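Local coordinates for protein 2-dehydro-3-deoxy-D-arabinonate dehydratase (Sulfolobus solfataricus, PDB 2Q18) that catalyses the metal-dependent dehydration of 2-dehydro-3-deoxy-D-arabinonate to 2,5-dioxopentanoate, a step in the oxidation of pentoses to 2-oxoglutarate, at residues 77-83 / 252-257; 201-205 / 229-234. All coordinates share one frame; numbering follows the deposited sequence.

Contact 1: residues 77-83 / 252-257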
ATOM      1  N   TRP A  77      -5.933  17.872  20.956  1.00 21.91           N
ATOM      2  CA  TRP A  77      -6.845  18.226  22.029  1.00 23.26           C
ATOM      3  C   TRP A  77      -6.285  19.424  22.791  1.00 25.18           C
ATOM      4  O   TRP A  77      -5.077  19.676  22.784  1.00 24.43           O
ATOM      5  CB  TRP A  77      -7.020  17.046  22.991  1.00 22.98           C
ATOM      6  CG  TRP A  77      -7.764  15.868  22.414  1.00 22.93           C
ATOM      7  CD1 TRP A  77      -7.278  14.932  21.543  1.00 22.03           C
ATOM      8  CD2 TRP A  77      -9.121  15.494  22.689  1.00 23.81           C
ATOM      9  NE1 TRP A  77      -8.251  13.998  21.258  1.00 22.45           N
ATOM     10  CE2 TRP A  77      -9.391  14.319  21.949  1.00 23.43           C
ATOM     11  CE3 TRP A  77     -10.132  16.032  23.501  1.00 23.64           C
ATOM     12  CZ2 TRP A  77     -10.634  13.677  21.986  1.00 23.00           C
ATOM     13  CZ3 TRP A  77     -11.368  15.396  23.536  1.00 23.82           C
ATOM     14  CH2 TRP A  77     -11.606  14.226  22.785  1.00 22.37           C
ATOM     15  N   GLY A  78      -7.170  20.152  23.459  1.00 26.60           N
ATOM     16  CA  GLY A  78      -6.750  21.296  24.243  1.00 28.85           C
ATOM     17  C   GLY A  78      -7.306  21.284  25.646  1.00 31.21           C
ATOM     18  O   GLY A  78      -8.335  20.663  25.921  1.00 30.34           O
ATOM     19  N   SER A  79      -6.592  21.957  26.539  1.00 33.30           N
ATOM     20  CA  SER A  79      -7.098  22.272  27.858  1.00 36.17           C
ATOM     21  C   SER A  79      -7.110  23.792  27.984  1.00 37.52           C
ATOM     22  O   SER A  79      -6.381  24.494  27.276  1.00 38.99           O
ATOM     23  CB  SER A  79      -6.224  21.637  28.936  1.00 36.48           C
ATOM     24  OG  SER A  79      -6.954  21.460  30.143  1.00 40.89           O
ATOM     25  N   GLY A  80      -7.966  24.302  28.854  1.00 38.21           N
ATOM     26  CA  GLY A  80      -8.038  25.734  29.104  1.00 38.71           C
ATOM     27  C   GLY A  80      -8.232  25.997  30.578  1.00 38.83           C
ATOM     28  O   GLY A  80      -8.490  25.065  31.354  1.00 38.62           O
ATOM     29  N   ILE A  81      -8.114  27.270  30.956  1.00 38.94           N
ATOM     30  CA  ILE A  81      -8.260  27.715  32.349  1.00 38.68           C
ATOM     31  C   ILE A  81      -7.306  26.929  33.253  1.00 38.49           C
ATOM     32  O   ILE A  81      -7.693  26.421  34.309  1.00 38.55           O
ATOM     33  CB  ILE A  81      -9.735  27.618  32.842  1.00 38.71           C
ATOM     34  CG1 ILE A  81     -10.709  27.965  31.710  1.00 38.77           C
ATOM     35  CG2 ILE A  81      -9.965  28.543  34.046  1.00 39.98           C
ATOM     36  CD1 ILE A  81     -12.078  27.322  31.843  1.00 42.55           C
ATOM     37  N   SER A  82      -6.054  26.830  32.816  1.00 37.94           N
ATOM     38  CA  SER A  82      -5.045  26.037  33.509  1.00 38.67           C
ATOM     39  C   SER A  82      -4.038  26.899  34.269  1.00 39.36           C
ATOM     40  O   SER A  82      -3.206  26.380  35.018  1.00 39.11           O
ATOM     41  CB  SER A  82      -4.313  25.137  32.512  1.00 38.21           C
ATOM     42  OG  SER A  82      -3.663  25.917  31.525  1.00 39.51           O
ATOM     43  N   TYR A  83      -4.120  28.212  34.068  1.00 40.10           N
ATOM     44  CA  TYR A  83      -3.196  29.154  34.689  1.00 41.71           C
ATOM     45  C   TYR A  83      -3.854  29.925  35.829  1.00 43.20           C
ATOM     46  O   TYR A  83      -5.074  30.107  35.839  1.00 43.17           O
ATOM     47  CB  TYR A  83      -2.657  30.134  33.643  1.00 40.40           C
ATOM     48  CG  TYR A  83      -1.576  29.567  32.744  1.00 39.06           C
ATOM     49  CD1 TYR A  83      -1.897  28.756  31.651  1.00 36.36           C
ATOM     50  CD2 TYR A  83      -0.232  29.861  32.976  1.00 38.82           C
ATOM     51  CE1 TYR A  83      -0.903  28.241  30.819  1.00 36.28           C
ATOM     52  CE2 TYR A  83       0.771  29.359  32.145  1.00 39.49           C
ATOM     53  CZ  TYR A  83       0.426  28.547  31.070  1.00 38.36           C
ATOM     54  OH  TYR A  83       1.415  28.048  30.253  1.00 37.38           O
ATOM     55  N   LEU A 252      -1.587  17.337  22.946  1.00 23.38           N
ATOM     56  CA  LEU A 252      -2.406  18.041  23.920  1.00 24.53           C
ATOM     57  C   LEU A 252      -1.784  19.400  24.208  1.00 24.70           C
ATOM     58  O   LEU A 252      -0.635  19.487  24.644  1.00 24.08           O
ATOM     59  CB  LEU A 252      -2.542  17.236  25.221  1.00 24.52           C
ATOM     60  CG  LEU A 252      -3.190  17.941  26.420  1.00 24.28           C
ATOM     61  CD1 LEU A 252      -4.675  18.238  26.191  1.00 21.88           C
ATOM     62  CD2 LEU A 252      -3.001  17.118  27.685  1.00 25.17           C
ATOM     63  N   THR A 253      -2.550  20.453  23.959  1.00 26.38           N
ATOM     64  CA  THR A 253      -2.097  21.806  24.245  1.00 28.08           C
ATOM     65  C   THR A 253      -2.648  22.262  25.605  1.00 29.03           C
ATOM     66  O   THR A 253      -3.819  22.041  25.921  1.00 29.78           O
ATOM     67  CB  THR A 253      -2.389  22.784  23.069  1.00 27.82           C
ATOM     68  OG1 THR A 253      -1.788  24.056  23.336  1.00 29.00           O
ATOM     69  CG2 THR A 253      -3.887  22.949  22.810  1.00 27.50           C
ATOM     70  N   THR A 254      -1.787  22.872  26.414  1.00 30.05           N
ATOM     71  CA  THR A 254      -2.012  22.938  27.862  1.00 30.26           C
ATOM     72  C   THR A 254      -2.631  24.229  28.428  1.00 30.86           C
ATOM     73  O   THR A 254      -2.535  24.489  29.634  1.00 30.87           O
ATOM     74  CB  THR A 254      -0.721  22.592  28.629  1.00 30.53           C
ATOM     75  OG1 THR A 254       0.285  23.568  28.340  1.00 31.95           O
ATOM     76  CG2 THR A 254      -0.210  21.204  28.223  1.00 30.00           C
ATOM     77  N   GLY A 255      -3.285  25.014  27.574  1.00 30.49           N
ATOM     78  CA  GLY A 255      -3.915  26.274  27.996  1.00 31.40           C
ATOM     79  C   GLY A 255      -3.010  27.485  27.834  1.00 32.43           C
ATOM     80  O   GLY A 255      -1.812  27.345  27.574  1.00 31.89           O
ATOM     81  N   THR A 256      -3.581  28.681  27.980  1.00 33.33           N
ATOM     82  CA  THR A 256      -2.803  29.920  27.848  1.00 34.12           C
ATOM     83  C   THR A 256      -3.024  30.905  28.998  1.00 34.36           C
ATOM     84  O   THR A 256      -4.077  30.903  29.640  1.00 33.81           O
ATOM     85  CB  THR A 256      -3.070  30.639  26.495  1.00 33.97           C
ATOM     86  OG1 THR A 256      -2.047  31.614  26.266  1.00 35.18           O
ATOM     87  CG2 THR A 256      -4.435  31.331  26.483  1.00 33.43           C
ATOM     88  N   ALA A 257      -2.015  31.735  29.249  1.00 35.12           N
ATOM     89  CA  ALA A 257      -2.138  32.854  30.184  1.00 35.91           C
ATOM     90  C   ALA A 257      -1.907  34.208  29.504  1.00 36.31           C
ATOM     91  O   ALA A 257      -1.967  35.249  30.162  1.00 37.28           O
ATOM     92  CB  ALA A 257      -1.183  32.681  31.349  1.00 35.99           C
TER
HETATM   93  O   HOH W   1      -6.550  28.703  28.559  1.00 44.38           O
HETATM   94  O   HOH W   2       0.478  26.391  28.192  1.00 30.55           O
HETATM   95  O   HOH W   3      -5.427  29.480  31.519  1.00 44.83           O
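Trp77 and Ser79 clasp Thr253 between them: Thr253 N gives a hydrogen bond of 2.9 Å to Trp77 O, and Ser79 N returns one of 2.8 Å to Thr253 O. Such bonding of one residue to two that flank its partner identifies strands 76-80 and 250-253 as parallel neighbours. Packing is tight here. Thr253 CG2 lies over Gly78, 3.6 Å from its CA, where a side chain would crowd it, while Thr253 OG1 turns to Glu145, a magnesium ligand. Ser82 OG donates a hydrogen bond to Thr254 O at 2.6 Å, in the carbonyl plane and on a lone pair; a first torsion of 61° sets the hydroxyl facing that oxygen. At Gly255 (phi 93°, psi 169°) a CB would be jammed against the preceding carbonyl O and would also clash with Ser82 OG. Ala257 CB rests over a face of the buried Tyr83 ring, 3.7 Å from the centroid in a CH-pi contact, and a water in the ring plane links Tyr83 OH to Gly255 O and Thr254 OG1, which also bonds to Leu146 O. In this FAH-family fold the segments following the paired strands carry Ile81 and Thr256, both substrate-binding; a phosphate near Gly80, probably from the crystallisation liquor, is consistent with a pocket here. This partly exposed side is looser and bridged by water: one molecule accepts from both Ile81 N and Thr256 N, another joins Thr256 O to Tyr83 N.

Contact 2: residues 201-205 / 229-234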
ATOM      1  N   LYS A 201      14.258  20.239  31.120  1.00 48.48           N
ATOM      2  CA  LYS A 201      14.464  19.799  32.502  1.00 49.23           C
ATOM      3  C   LYS A 201      13.241  20.065  33.377  1.00 47.97           C
ATOM      4  O   LYS A 201      12.865  19.228  34.200  1.00 48.28           O
ATOM      5  CB  LYS A 201      15.709  20.467  33.106  1.00 50.44           C
ATOM      6  CG  LYS A 201      17.041  19.950  32.552  1.00 54.18           C
ATOM      7  CD  LYS A 201      17.362  18.540  33.059  1.00 59.33           C
ATOM      8  CE  LYS A 201      18.558  17.934  32.336  1.00 61.79           C
ATOM      9  NZ  LYS A 201      19.839  18.630  32.660  1.00 63.60           N
ATOM     10  N   ASN A 202      12.622  21.225  33.181  1.00 46.39           N
ATOM     11  CA  ASN A 202      11.437  21.606  33.936  1.00 45.13           C
ATOM     12  C   ASN A 202      10.415  22.308  33.045  1.00 44.22           C
ATOM     13  O   ASN A 202      10.595  23.480  32.696  1.00 43.89           O
ATOM     14  CB  ASN A 202      11.822  22.493  35.127  1.00 45.19           C
ATOM     15  CG  ASN A 202      10.666  22.730  36.092  1.00 45.76           C
ATOM     16  OD1 ASN A 202       9.535  22.295  35.865  1.00 45.14           O
ATOM     17  ND2 ASN A 202      10.954  23.430  37.183  1.00 46.75           N
ATOM     18  N   PRO A 203       9.336  21.590  32.668  1.00 43.11           N
ATOM     19  CA  PRO A 203       8.278  22.170  31.837  1.00 42.37           C
ATOM     20  C   PRO A 203       7.543  23.316  32.527  1.00 41.58           C
ATOM     21  O   PRO A 203       6.892  24.117  31.856  1.00 40.98           O
ATOM     22  CB  PRO A 203       7.329  20.990  31.594  1.00 41.99           C
ATOM     23  CG  PRO A 203       7.606  20.039  32.701  1.00 43.14           C
ATOM     24  CD  PRO A 203       9.065  20.178  32.997  1.00 42.88           C
ATOM     25  N   TYR A 204       7.659  23.393  33.851  1.00 41.20           N
ATOM     26  CA  TYR A 204       7.000  24.442  34.630  1.00 41.20           C
ATOM     27  C   TYR A 204       7.937  25.607  34.957  1.00 40.88           C
ATOM     28  O   TYR A 204       7.699  26.371  35.894  1.00 41.28           O
ATOM     29  CB  TYR A 204       6.347  23.854  35.889  1.00 41.33           C
ATOM     30  CG  TYR A 204       5.346  22.765  35.567  1.00 42.05           C
ATOM     31  CD1 TYR A 204       5.636  21.426  35.826  1.00 42.35           C
ATOM     32  CD2 TYR A 204       4.121  23.071  34.971  1.00 42.02           C
ATOM     33  CE1 TYR A 204       4.721  20.420  35.517  1.00 43.29           C
ATOM     34  CE2 TYR A 204       3.205  22.079  34.657  1.00 42.74           C
ATOM     35  CZ  TYR A 204       3.510  20.758  34.932  1.00 42.52           C
ATOM     36  OH  TYR A 204       2.599  19.778  34.620  1.00 43.13           O
ATOM     37  N   SER A 205       8.996  25.739  34.162  1.00 40.14           N
ATOM     38  CA  SER A 205       9.897  26.883  34.245  1.00 39.98           C
ATOM     39  C   SER A 205      10.354  27.305  32.845  1.00 38.81           C
ATOM     40  O   SER A 205      11.538  27.244  32.518  1.00 39.38           O
ATOM     41  CB  SER A 205      11.095  26.567  35.143  1.00 39.83           C
ATOM     42  OG  SER A 205      11.814  27.750  35.433  1.00 42.13           O
ATOM     43  N   MET A 229       1.330  28.039  35.667  1.00 39.02           N
ATOM     44  CA  MET A 229       0.352  26.987  35.380  1.00 39.45           C
ATOM     45  C   MET A 229      -0.056  26.307  36.684  1.00 40.25           C
ATOM     46  O   MET A 229       0.790  25.823  37.439  1.00 39.59           O
ATOM     47  CB  MET A 229       0.893  25.964  34.372  1.00 38.96           C
ATOM     48  CG  MET A 229      -0.206  25.230  33.584  1.00 39.79           C
ATOM     49  SD  MET A 229       0.351  23.825  32.574  1.00 38.39           S
ATOM     50  CE  MET A 229       1.652  24.588  31.606  1.00 33.57           C
ATOM     51  N   ARG A 230      -1.360  26.298  36.940  1.00 41.67           N
ATOM     52  CA  ARG A 230      -1.912  25.770  38.184  1.00 43.81           C
ATOM     53  C   ARG A 230      -2.431  24.346  37.979  1.00 43.93           C
ATOM     54  O   ARG A 230      -2.203  23.467  38.812  1.00 44.49           O
ATOM     55  CB  ARG A 230      -3.018  26.699  38.693  1.00 44.42           C
ATOM     56  CG  ARG A 230      -3.657  26.277  40.004  1.00 49.14           C
ATOM     57  CD  ARG A 230      -4.625  27.341  40.489  1.00 55.41           C
ATOM     58  NE  ARG A 230      -5.657  26.806  41.377  1.00 59.82           N
ATOM     59  CZ  ARG A 230      -6.818  26.297  40.968  1.00 62.31           C
ATOM     60  NH1 ARG A 230      -7.110  26.233  39.672  1.00 63.05           N
ATOM     61  NH2 ARG A 230      -7.690  25.843  41.858  1.00 63.42           N
ATOM     62  N   ARG A 231      -3.125  24.131  36.866  1.00 43.74           N
ATOM     63  CA  ARG A 231      -3.586  22.805  36.482  1.00 43.79           C
ATOM     64  C   ARG A 231      -2.470  22.082  35.730  1.00 43.35           C
ATOM     65  O   ARG A 231      -2.195  22.389  34.567  1.00 44.25           O
ATOM     66  CB  ARG A 231      -4.843  22.917  35.617  1.00 43.70           C
ATOM     67  CG  ARG A 231      -5.608  21.620  35.462  1.00 46.15           C
ATOM     68  CD  ARG A 231      -6.457  21.323  36.684  1.00 47.08           C
ATOM     69  NE  ARG A 231      -7.671  22.135  36.727  1.00 45.82           N
ATOM     70  CZ  ARG A 231      -8.773  21.791  37.383  1.00 42.93           C
ATOM     71  NH1 ARG A 231      -9.833  22.590  37.362  1.00 39.76           N
ATOM     72  NH2 ARG A 231      -8.820  20.643  38.051  1.00 43.22           N
ATOM     73  N   LYS A 232      -1.828  21.128  36.399  1.00 42.46           N
ATOM     74  CA  LYS A 232      -0.652  20.452  35.849  1.00 42.15           C
ATOM     75  C   LYS A 232      -0.967  19.548  34.648  1.00 40.76           C
ATOM     76  O   LYS A 232      -2.098  19.079  34.487  1.00 39.46           O
ATOM     77  CB  LYS A 232       0.115  19.700  36.945  1.00 43.43           C
ATOM     78  CG  LYS A 232      -0.588  18.462  37.507  1.00 47.76           C
ATOM     79  CD  LYS A 232      -0.169  18.182  38.955  1.00 55.51           C
ATOM     80  CE  LYS A 232       1.288  17.732  39.065  1.00 57.94           C
ATOM     81  NZ  LYS A 232       1.620  17.247  40.434  1.00 60.43           N
ATOM     82  N   ILE A 233       0.048  19.317  33.818  1.00 39.24           N
ATOM     83  CA  ILE A 233      -0.093  18.571  32.566  1.00 38.15           C
ATOM     84  C   ILE A 233      -0.515  17.117  32.808  1.00 38.19           C
ATOM     85  O   ILE A 233      -1.398  16.603  32.121  1.00 37.37           O
ATOM     86  CB  ILE A 233       1.209  18.639  31.723  1.00 37.95           C
ATOM     87  CG1 ILE A 233       1.536  20.100  31.381  1.00 36.41           C
ATOM     88  CG2 ILE A 233       1.087  17.781  30.458  1.00 36.36           C
ATOM     89  CD1 ILE A 233       2.953  20.329  30.892  1.00 36.97           C
ATOM     90  N   GLU A 234       0.122  16.476  33.787  1.00 38.59           N
ATOM     91  CA  GLU A 234      -0.213  15.117  34.230  1.00 40.23           C
ATOM     92  C   GLU A 234      -1.720  14.942  34.452  1.00 37.88           C
ATOM     93  O   GLU A 234      -2.306  13.959  34.005  1.00 37.28           O
ATOM     94  CB  GLU A 234       0.572  14.788  35.508  1.00 40.47           C
ATOM     95  CG  GLU A 234       0.203  13.480  36.209  1.00 45.33           C
ATOM     96  CD  GLU A 234       0.881  13.322  37.576  1.00 46.45           C
ATOM     97  OE1 GLU A 234       1.137  14.345  38.257  1.00 53.63           O
ATOM     98  OE2 GLU A 234       1.150  12.165  37.976  1.00 53.44           O
TER
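Tyr204 points its phenol at the start of helix 233-241, and its OH accepts a hydrogen bond of 2.7 Å from Ile233 N, with 162° at the hydrogen. This donor lies in the plane of the ring. Met229 SD also meets the ring edge, 84° off the normal and 3.9 Å from Tyr204 CE2, a Met-aromatic contact in which the two side chains cross at about a right angle. Ile233 runs obliquely to the phenol, its CD1 4.1 Å from Tyr204 CZ, and Lys232 CB sits 3.4 Å from Tyr204 OH. At the base, Asn202 OD1 accepts from Tyr204 N at 3.0 Å in an Asx turn, with the donor well above the amide carbonyl plane, and Ser205 N bonds to Asn202 O to close a type I turn. With CG anti to the carbonyl carbon (chi1 -57°), the ring reaches from this turn across to Ile233 N. Replacing Tyr204 with a phenylalanine would probably leave Ile233 N without its acceptor and the helix start less firmly tied to the turn. Ile233 also touches Ile156 of strand 156-167. Lys232 occupies the N-cap position, so the loop between strands 188-195 and 207-214 supplies a side-chain acceptor to the first amide of helix 233-241, tying that loop to the helix N-terminus.

How the contacts relate
Contact 1 is mostly buried, its centre about 10 Å from that of the chain, whereas contact 2, about 16 Å out, is partly exposed. Their buried areas, 467 and 206 Å², follow the same order. Contact 1 combines backbone bonds between parallel strands with close packing at glycines, a serine hydroxyl bond, a tyrosine face and bridging waters; contact 2 depends on one aromatic side chain reaching from a turn to a helix start. They meet directly: Ser82 O lies 2.7 Å from Arg230 N and 2.9 Å from Arg231 N, probable hydrogen bonds, and Met229 packs against Tyr83 as well as Tyr204. Helix 233-241, entered through contact 2, precedes strand 250-253, and its Gln236 touches Ser79, Ser82 and Leu252.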